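Local atomic coordinates of fructokinase (Xylella fastidiosa Temecula1, PDB entry 3LJS), a protein that probably phosphorylates fructose with ATP, as a fructokinase of the PfkB carbohydrate kinase family, a branch of the ribokinase clan. Residues I145-V148 / T149-G152; L173-N176 / G177-P180; R183-K186 / G187-L190; Q218-Q221 / G222-L226. One frame throughout, in Å; residues are numbered along the deposited sequence.

Interaction 1: residues I145-V148 / T149-G152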
loop_
_atom_site.group_PDB
_atom_site.type_symbol
_atom_site.label_atom_id
_atom_site.label_comp_id
_atom_site.label_asym_id
_atom_site.label_seq_id
_atom_site.Cartn_x
_atom_site.Cartn_y
_atom_site.Cartn_z
ATOM N N ILE B 145 -7.593 -5.813 18.313
ATOM C CA ILE B 145 -6.272 -6.419 18.310
ATOM C C ILE B 145 -5.595 -6.266 19.678
ATOM O O ILE B 145 -4.868 -7.155 20.124
ATOM C CB ILE B 145 -5.393 -5.825 17.176
ATOM C CG1 ILE B 145 -4.158 -6.702 16.964
ATOM C CG2 ILE B 145 -5.005 -4.391 17.500
ATOM C CD1 ILE B 145 -4.485 -8.119 16.496
ATOM N N ALA B 146 -5.851 -5.153 20.358
ATOM C CA ALA B 146 -5.271 -4.928 21.680
ATOM C C ALA B 146 -5.733 -6.001 22.664
ATOM O O ALA B 146 -4.930 -6.549 23.422
ATOM C CB ALA B 146 -5.660 -3.548 22.198
ATOM N N GLU B 147 -7.030 -6.298 22.657
ATOM C CA GLU B 147 -7.579 -7.308 23.553
ATOM C C GLU B 147 -6.970 -8.671 23.247
ATOM O O GLU B 147 -6.722 -9.464 24.153
ATOM C CB GLU B 147 -9.106 -7.376 23.425
ATOM C CG GLU B 147 -9.727 -8.573 24.150
ATOM C CD GLU B 147 -9.474 -8.572 25.655
ATOM O OE1 GLU B 147 -9.666 -9.636 26.284
ATOM O OE2 GLU B 147 -9.097 -7.516 26.213
ATOM N N VAL B 148 -6.737 -8.943 21.967
ATOM C CA VAL B 148 -6.127 -10.206 21.556
ATOM C C VAL B 148 -4.703 -10.285 22.129
ATOM O O VAL B 148 -4.272 -11.335 22.621
ATOM C CB VAL B 148 -6.074 -10.316 20.010
ATOM C CG1 VAL B 148 -5.216 -11.501 19.593
ATOM C CG2 VAL B 148 -7.496 -10.477 19.448
ATOM N N THR B 149 -3.980 -9.168 22.081
ATOM C CA THR B 149 -2.619 -9.134 22.604
ATOM C C THR B 149 -2.639 -9.353 24.127
ATOM O O THR B 149 -1.848 -10.134 24.657
ATOM C CB THR B 149 -1.910 -7.785 22.273
ATOM O OG1 THR B 149 -1.954 -7.550 20.858
ATOM C CG2 THR B 149 -0.441 -7.820 22.708
ATOM N N PHE B 150 -3.554 -8.688 24.829
ATOM C CA PHE B 150 -3.630 -8.848 26.276
ATOM C C PHE B 150 -3.954 -10.297 26.636
ATOM O O PHE B 150 -3.350 -10.862 27.546
ATOM C CB PHE B 150 -4.688 -7.918 26.882
ATOM C CG PHE B 150 -4.453 -6.454 26.603
ATOM C CD1 PHE B 150 -3.169 -5.914 26.643
ATOM C CD2 PHE B 150 -5.527 -5.606 26.340
ATOM C CE1 PHE B 150 -2.955 -4.547 26.429
ATOM C CE2 PHE B 150 -5.326 -4.236 26.125
ATOM C CZ PHE B 150 -4.040 -3.707 26.170
ATOM N N GLU B 151 -4.899 -10.897 25.912
ATOM C CA GLU B 151 -5.294 -12.280 26.162
ATOM C C GLU B 151 -4.112 -13.213 25.927
ATOM O O GLU B 151 -3.922 -14.185 26.660
ATOM C CB GLU B 151 -6.468 -12.671 25.256
ATOM C CG GLU B 151 -7.012 -14.083 25.467
ATOM C CD GLU B 151 -7.430 -14.375 26.914
ATOM O OE1 GLU B 151 -7.777 -13.430 27.656
ATOM O OE2 GLU B 151 -7.425 -15.564 27.306
ATOM N N GLY B 152 -3.324 -12.917 24.899
ATOM C CA GLY B 152 -2.156 -13.731 24.626
ATOM C C GLY B 152 -1.167 -13.639 25.780
ATOM O O GLY B 152 -0.573 -14.642 26.185
#

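Interaction 2: residues L173-N176 / G177-P180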
loop_
_atom_site.group_PDB
_atom_site.type_symbol
_atom_site.label_atom_id
_atom_site.label_comp_id
_atom_site.label_asym_id
_atom_site.label_seq_id
_atom_site.Cartn_x
_atom_site.Cartn_y
_atom_site.Cartn_z
ATOM N N LEU B 173 0.786 5.188 13.969
ATOM C CA LEU B 173 -0.102 4.058 13.720
ATOM C C LEU B 173 -1.393 4.038 14.535
ATOM O O LEU B 173 -2.251 3.180 14.319
ATOM C CB LEU B 173 0.662 2.753 13.950
ATOM C CG LEU B 173 1.782 2.448 12.956
ATOM C CD1 LEU B 173 2.548 1.208 13.401
ATOM C CD2 LEU B 173 1.178 2.237 11.574
ATOM N N TRP B 174 -1.531 4.974 15.468
ATOM C CA TRP B 174 -2.722 5.033 16.309
ATOM C C TRP B 174 -3.762 6.021 15.780
ATOM O O TRP B 174 -3.413 7.035 15.181
ATOM C CB TRP B 174 -2.327 5.408 17.738
ATOM C CG TRP B 174 -1.495 4.358 18.427
ATOM C CD1 TRP B 174 -0.198 4.018 18.149
ATOM C CD2 TRP B 174 -1.911 3.508 19.500
ATOM N NE1 TRP B 174 0.217 3.008 18.988
ATOM C CE2 TRP B 174 -0.815 2.675 19.825
ATOM C CE3 TRP B 174 -3.109 3.366 20.217
ATOM C CZ2 TRP B 174 -0.878 1.716 20.842
ATOM C CZ3 TRP B 174 -3.170 2.411 21.231
ATOM C CH2 TRP B 174 -2.059 1.598 21.529
ATOM N N PRO B 175 -5.059 5.737 15.999
ATOM C CA PRO B 175 -6.141 6.614 15.533
ATOM C C PRO B 175 -6.003 8.040 16.041
ATOM O O PRO B 175 -5.615 8.273 17.187
ATOM C CB PRO B 175 -7.397 5.933 16.070
ATOM C CG PRO B 175 -7.013 4.492 16.094
ATOM C CD PRO B 175 -5.612 4.543 16.661
ATOM N N ASN B 176 -6.328 8.993 15.179
ATOM C CA ASN B 176 -6.240 10.401 15.526
ATOM C C ASN B 176 -7.155 10.727 16.700
ATOM O O ASN B 176 -8.254 10.183 16.811
ATOM C CB ASN B 176 -6.625 11.256 14.317
ATOM C CG ASN B 176 -5.678 12.416 14.101
ATOM O OD1 ASN B 176 -5.530 13.282 14.964
ATOM N ND2 ASN B 176 -5.023 12.437 12.945
ATOM N N GLY B 177 -6.686 11.606 17.581
ATOM C CA GLY B 177 -7.478 12.007 18.730
ATOM C C GLY B 177 -7.571 11.025 19.888
ATOM O O GLY B 177 -7.984 11.408 20.984
ATOM N N GLU B 178 -7.195 9.768 19.665
ATOM C CA GLU B 178 -7.267 8.764 20.725
ATOM C C GLU B 178 -6.028 8.730 21.614
ATOM O O GLU B 178 -4.910 8.929 21.143
ATOM C CB GLU B 178 -7.510 7.380 20.123
ATOM C CG GLU B 178 -8.805 7.289 19.329
ATOM C CD GLU B 178 -9.182 5.863 18.976
ATOM O OE1 GLU B 178 -10.230 5.672 18.320
ATOM O OE2 GLU B 178 -8.433 4.934 19.356
ATOM N N ASN B 179 -6.240 8.482 22.904
ATOM C CA ASN B 179 -5.150 8.421 23.873
ATOM C C ASN B 179 -4.741 6.968 24.103
ATOM O O ASN B 179 -5.483 6.194 24.702
ATOM C CB ASN B 179 -5.583 9.031 25.208
ATOM C CG ASN B 179 -4.411 9.273 26.144
ATOM O OD1 ASN B 179 -3.430 8.529 26.133
ATOM N ND2 ASN B 179 -4.512 10.310 26.967
ATOM N N PRO B 180 -3.549 6.582 23.626
ATOM C CA PRO B 180 -3.039 5.214 23.776
ATOM C C PRO B 180 -2.539 4.846 25.174
ATOM O O PRO B 180 -2.310 3.669 25.467
ATOM C CB PRO B 180 -1.928 5.150 22.733
ATOM C CG PRO B 180 -1.407 6.551 22.721
ATOM C CD PRO B 180 -2.670 7.380 22.750
#

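Interaction 3: residues R183-K186 / G187-L190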
loop_
_atom_site.group_PDB
_atom_site.type_symbol
_atom_site.label_atom_id
_atom_site.label_comp_id
_atom_site.label_asym_id
_atom_site.label_seq_id
_atom_site.Cartn_x
_atom_site.Cartn_y
_atom_site.Cartn_z
ATOM N N ARG B 183 -3.998 1.598 27.048
ATOM C CA ARG B 183 -3.572 0.286 26.568
ATOM C C ARG B 183 -2.106 0.014 26.868
ATOM O O ARG B 183 -1.738 -1.101 27.239
ATOM C CB ARG B 183 -3.820 0.165 25.068
ATOM C CG ARG B 183 -5.285 0.078 24.711
ATOM C CD ARG B 183 -5.467 0.191 23.223
ATOM N NE ARG B 183 -6.870 0.366 22.878
ATOM C CZ ARG B 183 -7.294 0.807 21.702
ATOM N NH1 ARG B 183 -6.418 1.115 20.754
ATOM N NH2 ARG B 183 -8.596 0.951 21.481
ATOM N N LEU B 184 -1.269 1.031 26.705
ATOM C CA LEU B 184 0.149 0.873 26.973
ATOM C C LEU B 184 0.365 0.464 28.428
ATOM O O LEU B 184 1.118 -0.469 28.703
ATOM C CB LEU B 184 0.902 2.171 26.663
ATOM C CG LEU B 184 0.822 2.612 25.195
ATOM C CD1 LEU B 184 1.592 3.913 24.994
ATOM C CD2 LEU B 184 1.386 1.512 24.301
ATOM N N TRP B 185 -0.296 1.147 29.361
ATOM C CA TRP B 185 -0.146 0.806 30.776
ATOM C C TRP B 185 -0.666 -0.598 31.070
ATOM O O TRP B 185 -0.097 -1.310 31.893
ATOM C CB TRP B 185 -0.872 1.815 31.677
ATOM C CG TRP B 185 -0.082 3.062 31.957
ATOM C CD1 TRP B 185 -0.392 4.337 31.567
ATOM C CD2 TRP B 185 1.152 3.153 32.679
ATOM N NE1 TRP B 185 0.573 5.214 32.002
ATOM C CE2 TRP B 185 1.532 4.516 32.687
ATOM C CE3 TRP B 185 1.974 2.216 33.320
ATOM C CZ2 TRP B 185 2.700 4.964 33.312
ATOM C CZ3 TRP B 185 3.138 2.663 33.943
ATOM C CH2 TRP B 185 3.488 4.028 33.933
ATOM N N LYS B 186 -1.748 -0.995 30.408
ATOM C CA LYS B 186 -2.293 -2.325 30.635
ATOM C C LYS B 186 -1.304 -3.388 30.167
ATOM O O LYS B 186 -1.073 -4.384 30.858
ATOM C CB LYS B 186 -3.624 -2.507 29.906
ATOM C CG LYS B 186 -4.238 -3.874 30.153
ATOM C CD LYS B 186 -5.710 -3.907 29.791
ATOM C CE LYS B 186 -6.330 -5.252 30.151
ATOM N NZ LYS B 186 -7.797 -5.269 29.880
ATOM N N GLY B 187 -0.725 -3.178 28.990
ATOM C CA GLY B 187 0.243 -4.130 28.481
ATOM C C GLY B 187 1.418 -4.215 29.438
ATOM O O GLY B 187 1.903 -5.306 29.761
ATOM N N LEU B 188 1.863 -3.052 29.905
ATOM C CA LEU B 188 2.982 -2.962 30.836
ATOM C C LEU B 188 2.728 -3.696 32.147
ATOM O O LEU B 188 3.653 -4.253 32.738
ATOM C CB LEU B 188 3.301 -1.491 31.127
ATOM C CG LEU B 188 3.965 -0.733 29.973
ATOM C CD1 LEU B 188 3.951 0.774 30.247
ATOM C CD2 LEU B 188 5.395 -1.240 29.811
ATOM N N SER B 189 1.479 -3.700 32.604
ATOM C CA SER B 189 1.140 -4.370 33.857
ATOM C C SER B 189 1.107 -5.891 33.714
ATOM O O SER B 189 1.146 -6.611 34.707
ATOM C CB SER B 189 -0.226 -3.898 34.362
ATOM O OG SER B 189 -1.261 -4.410 33.538
ATOM N N LEU B 190 1.036 -6.373 32.478
ATOM C CA LEU B 190 0.965 -7.809 32.222
ATOM C C LEU B 190 2.291 -8.462 31.849
ATOM O O LEU B 190 2.353 -9.678 31.659
ATOM C CB LEU B 190 -0.042 -8.080 31.101
ATOM C CG LEU B 190 -1.508 -7.757 31.397
ATOM C CD1 LEU B 190 -2.323 -7.851 30.109
ATOM C CD2 LEU B 190 -2.043 -8.726 32.456
#

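Interaction 4: residues Q218-Q221 / G222-L226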
loop_
_atom_site.group_PDB
_atom_site.type_symbol
_atom_site.label_atom_id
_atom_site.label_comp_id
_atom_site.label_asym_id
_atom_site.label_seq_id
_atom_site.Cartn_x
_atom_site.Cartn_y
_atom_site.Cartn_z
ATOM N N GLN B 218 5.415 2.319 39.257
ATOM C CA GLN B 218 4.128 1.864 38.737
ATOM C C GLN B 218 4.283 0.470 38.118
ATOM O O GLN B 218 3.421 -0.398 38.278
ATOM C CB GLN B 218 3.616 2.841 37.674
ATOM C CG GLN B 218 2.206 2.548 37.196
ATOM C CD GLN B 218 1.167 2.895 38.239
ATOM O OE1 GLN B 218 0.952 4.071 38.551
ATOM N NE2 GLN B 218 0.521 1.874 38.796
ATOM N N LEU B 219 5.386 0.263 37.404
ATOM C CA LEU B 219 5.644 -1.029 36.775
ATOM C C LEU B 219 5.745 -2.138 37.818
ATOM O O LEU B 219 5.240 -3.241 37.610
ATOM C CB LEU B 219 6.940 -0.978 35.961
ATOM C CG LEU B 219 6.940 -0.043 34.752
ATOM C CD1 LEU B 219 8.269 -0.158 34.015
ATOM C CD2 LEU B 219 5.792 -0.412 33.827
ATOM N N TRP B 220 6.393 -1.837 38.940
ATOM C CA TRP B 220 6.562 -2.816 40.010
ATOM C C TRP B 220 5.223 -3.209 40.647
ATOM O O TRP B 220 5.143 -4.206 41.368
ATOM C CB TRP B 220 7.504 -2.264 41.084
ATOM C CG TRP B 220 8.915 -1.957 40.623
ATOM C CD1 TRP B 220 9.793 -1.107 41.229
ATOM C CD2 TRP B 220 9.623 -2.533 39.509
ATOM N NE1 TRP B 220 10.998 -1.114 40.569
ATOM C CE2 TRP B 220 10.924 -1.977 39.509
ATOM C CE3 TRP B 220 9.287 -3.461 38.512
ATOM C CZ2 TRP B 220 11.892 -2.321 38.553
ATOM C CZ3 TRP B 220 10.254 -3.801 37.557
ATOM C CH2 TRP B 220 11.538 -3.230 37.589
ATOM N N GLN B 221 4.177 -2.425 40.377
ATOM C CA GLN B 221 2.843 -2.713 40.911
ATOM C C GLN B 221 2.217 -3.864 40.133
ATOM O O GLN B 221 1.258 -4.487 40.593
ATOM C CB GLN B 221 1.933 -1.486 40.797
ATOM C CG GLN B 221 2.404 -0.287 41.594
ATOM C CD GLN B 221 2.541 -0.602 43.070
ATOM O OE1 GLN B 221 1.556 -0.895 43.751
ATOM N NE2 GLN B 221 3.769 -0.555 43.571
ATOM N N GLY B 222 2.757 -4.133 38.948
ATOM C CA GLY B 222 2.240 -5.213 38.129
ATOM C C GLY B 222 3.107 -6.459 38.171
ATOM O O GLY B 222 3.619 -6.840 39.227
ATOM N N ARG B 223 3.279 -7.086 37.011
ATOM C CA ARG B 223 4.074 -8.306 36.883
ATOM C C ARG B 223 5.574 -8.060 36.643
ATOM O O ARG B 223 6.393 -8.939 36.892
ATOM C CB ARG B 223 3.551 -9.149 35.710
ATOM C CG ARG B 223 2.088 -9.576 35.777
ATOM C CD ARG B 223 1.952 -10.939 36.440
ATOM N NE ARG B 223 2.937 -11.883 35.919
ATOM C CZ ARG B 223 3.311 -12.991 36.550
ATOM N NH1 ARG B 223 2.776 -13.301 37.725
ATOM N NH2 ARG B 223 4.248 -13.770 36.028
ATOM N N ALA B 224 5.924 -6.872 36.153
ATOM C CA ALA B 224 7.308 -6.535 35.818
ATOM C C ALA B 224 8.385 -6.859 36.855
ATOM O O ALA B 224 8.289 -6.471 38.014
ATOM C CB ALA B 224 7.399 -5.056 35.437
ATOM N N GLN B 225 9.429 -7.552 36.411
ATOM C CA GLN B 225 10.542 -7.911 37.286
ATOM C C GLN B 225 11.843 -7.335 36.731
ATOM O O GLN B 225 12.823 -7.170 37.456
ATOM C CB GLN B 225 10.660 -9.436 37.401
ATOM C CG GLN B 225 9.510 -10.118 38.145
ATOM C CD GLN B 225 9.455 -9.754 39.626
ATOM O OE1 GLN B 225 10.466 -9.380 40.228
ATOM N NE2 GLN B 225 8.276 -9.883 40.222
ATOM N N LEU B 226 11.848 -7.025 35.437
ATOM C CA LEU B 226 13.037 -6.470 34.791
ATOM C C LEU B 226 12.653 -5.390 33.791
ATOM O O LEU B 226 11.776 -5.600 32.954
ATOM C CB LEU B 226 13.804 -7.570 34.056
ATOM C CG LEU B 226 14.995 -7.105 33.207
ATOM C CD1 LEU B 226 16.120 -6.596 34.105
ATOM C CD2 LEU B 226 15.489 -8.269 32.355
HETATM O O HOH W 1 4.102 -4.681 35.438
HETATM O O HOH W 2 3.575 -6.751 42.150
#

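Interaction 1: residues I145-V148 / T149-G152
F150 folds back over the backbone of A146 one helical turn earlier. Its CB sits 3.7 Å from both A146 O and E147 O. Further out, CG lies 3.2 Å and CD2 3.1 Å from A146 O, which rests over one face of the ring, offset toward the rim. With CG anti to the carbonyl carbon (chi1 -58°) the ring is laid back along the helix, and beyond CD2, F150 CE2 reaches A146 CB at 4.0 Å. The same A146 O accepts the nearly straight bond from F150 N (2.9 Å, N-H...O 162°), so one carbonyl meets both the amide and the ring of F150. The turn belongs to helix 143-158, the crossover helix of the beta-alpha-beta unit between strands 130-136 and 162-166. R183 and K186 of helix 181-189 pack against the F150 ring from the neighbouring crossover. The E147 side chain crosses that of F150 at about a right angle, carboxylate and ring planes 73° apart, with E147 OE2 4.1 Å from F150 CD2. E147 OE1 and E151 OE1 come within 4.5 Å of each other, a pairing of like charges that R154 probably relieves, since it forms a salt bridge to each.

Interaction 2: residues L173-N176 / G177-P180
P175 O accepts the hydrogen bond from E178 N at 3.3 Å, a long bond. The donor stands 43° out of the carbonyl plane and so is not on a lone pair. This bond closes a type II beta turn from P175 to E178, with G177 at its third position, where the backbone has positive phi. Across the turn the E178 chain lies against the P175 ring: its CG leaves anti to the carbonyl carbon (chi1 -60°), the rest runs extended, and CD comes 3.4 Å from P175 CB, while OE2 is 3.6 Å from P175 CG. The turn sits in the loop that carries the chain from strand 162-166 to helix 181-189, and N179 OD1 caps the amide of A181 as that helix begins. Beyond the turn, P180 comes back over the indole of W174. Its CB lies over a face of the six-membered ring, 3.4 Å from the centroid and 18° off the ring normal, a CH-pi contact that is closest at W174 CE3 (3.3 Å). F169 meets the W174 ring edge-to-face, and the W174 side chain is about 6 Å from that of R170, an ATP-binding residue.

Interaction 3: residues R183-K186 / G187-L190
Turned to chi1 71°, the side chain of S189 places OG between its own backbone N and carbonyl carbon, from where it donates to K186 O at 2.7 Å. L188 takes a different rotation, CG anti to the carbonyl carbon (chi1 -72°), which sets CG 3.1 Å from L184 O and carries CD1 to the indole of W185, 3.9 Å from CE3. The L188 and W185 side chains meet at a slant. These contacts lie in the last turns of helix 181-189, the crossover helix between strands 162-166 and 193-197. Regular bonds from G187 N to R183 O and from L188 N to L184 O, each 2.9 Å, carry the helix toward its end. There S189 N bonds chiefly to W185 O (2.9 Å), and K186 O gathers the chain: besides S189 OG it receives weak bonds from S189 N and from L190 N (3.3 Å), while L190 CG packs 3.4 Å from the same oxygen. L190 N also bonds to G187 O, three residues back. On the W185 side, the indole NE1 bonds to T207 OG1, and the ring packs on V215 and L219 of helix 212-220 and on L204 of helix 198-207.

Interaction 4: residues Q218-Q221 / G222-L226
This is a helix-end contact in which the loop after helix 212-220 folds back on the last turn before entering strand 226-230. A224 points its methyl at that turn, with CB 3.6 Å from L219 O, 4.1 Å from L219 CB and 3.8 Å from W220 CZ3. W220 CG is anti to its carbonyl carbon (chi1 -62°), and the six-membered ring then ends beside A224, whose O lies 3.2 Å from W220 CE3, approaching the ring obliquely. L219 O has two donors. G222 N bonds to it at 3.0 Å, standing 54° above the carbonyl plane, and a water links the two segments, donating to L219 O and accepting from A224 N at 2.9 Å. A second water bridges W220 O and G222 O, donating to both. The loop leads the chain into strand 226-230, beside strand 193-197 in the mixed sheet, where L226 pairs through its backbone with V194. R241 bonds to G222 O and A224 O, so the carbonyls of the loop are held by a residue beyond strand 237-240. In the loop, R223 sends its guanidinium away to a salt bridge with D192, while its backbone bonds to S189 of helix 181-189.

In the fold
Along the chain the four contacts follow in order: helix 143-158, the loop before helix 181-189, that helix itself, and the end of helix 212-220. Interaction 3 is the hub. Its centre lies about 11 Å from that of interaction 1, the two helices touching through F150, which also reaches G187, and about 10 Å from that of interaction 4, where W185 meets Q218 and L188 meets L219. Interaction 2 touches it through W174 on R183 and L184, whereas interactions 2 and 4 stay about 25 Å apart between centres. They lie on successive connections between the parallel strands 130-136, 162-166, 193-197 and 226-230 of the large sheet, which also carries the ATP-binding residues K195 and T230.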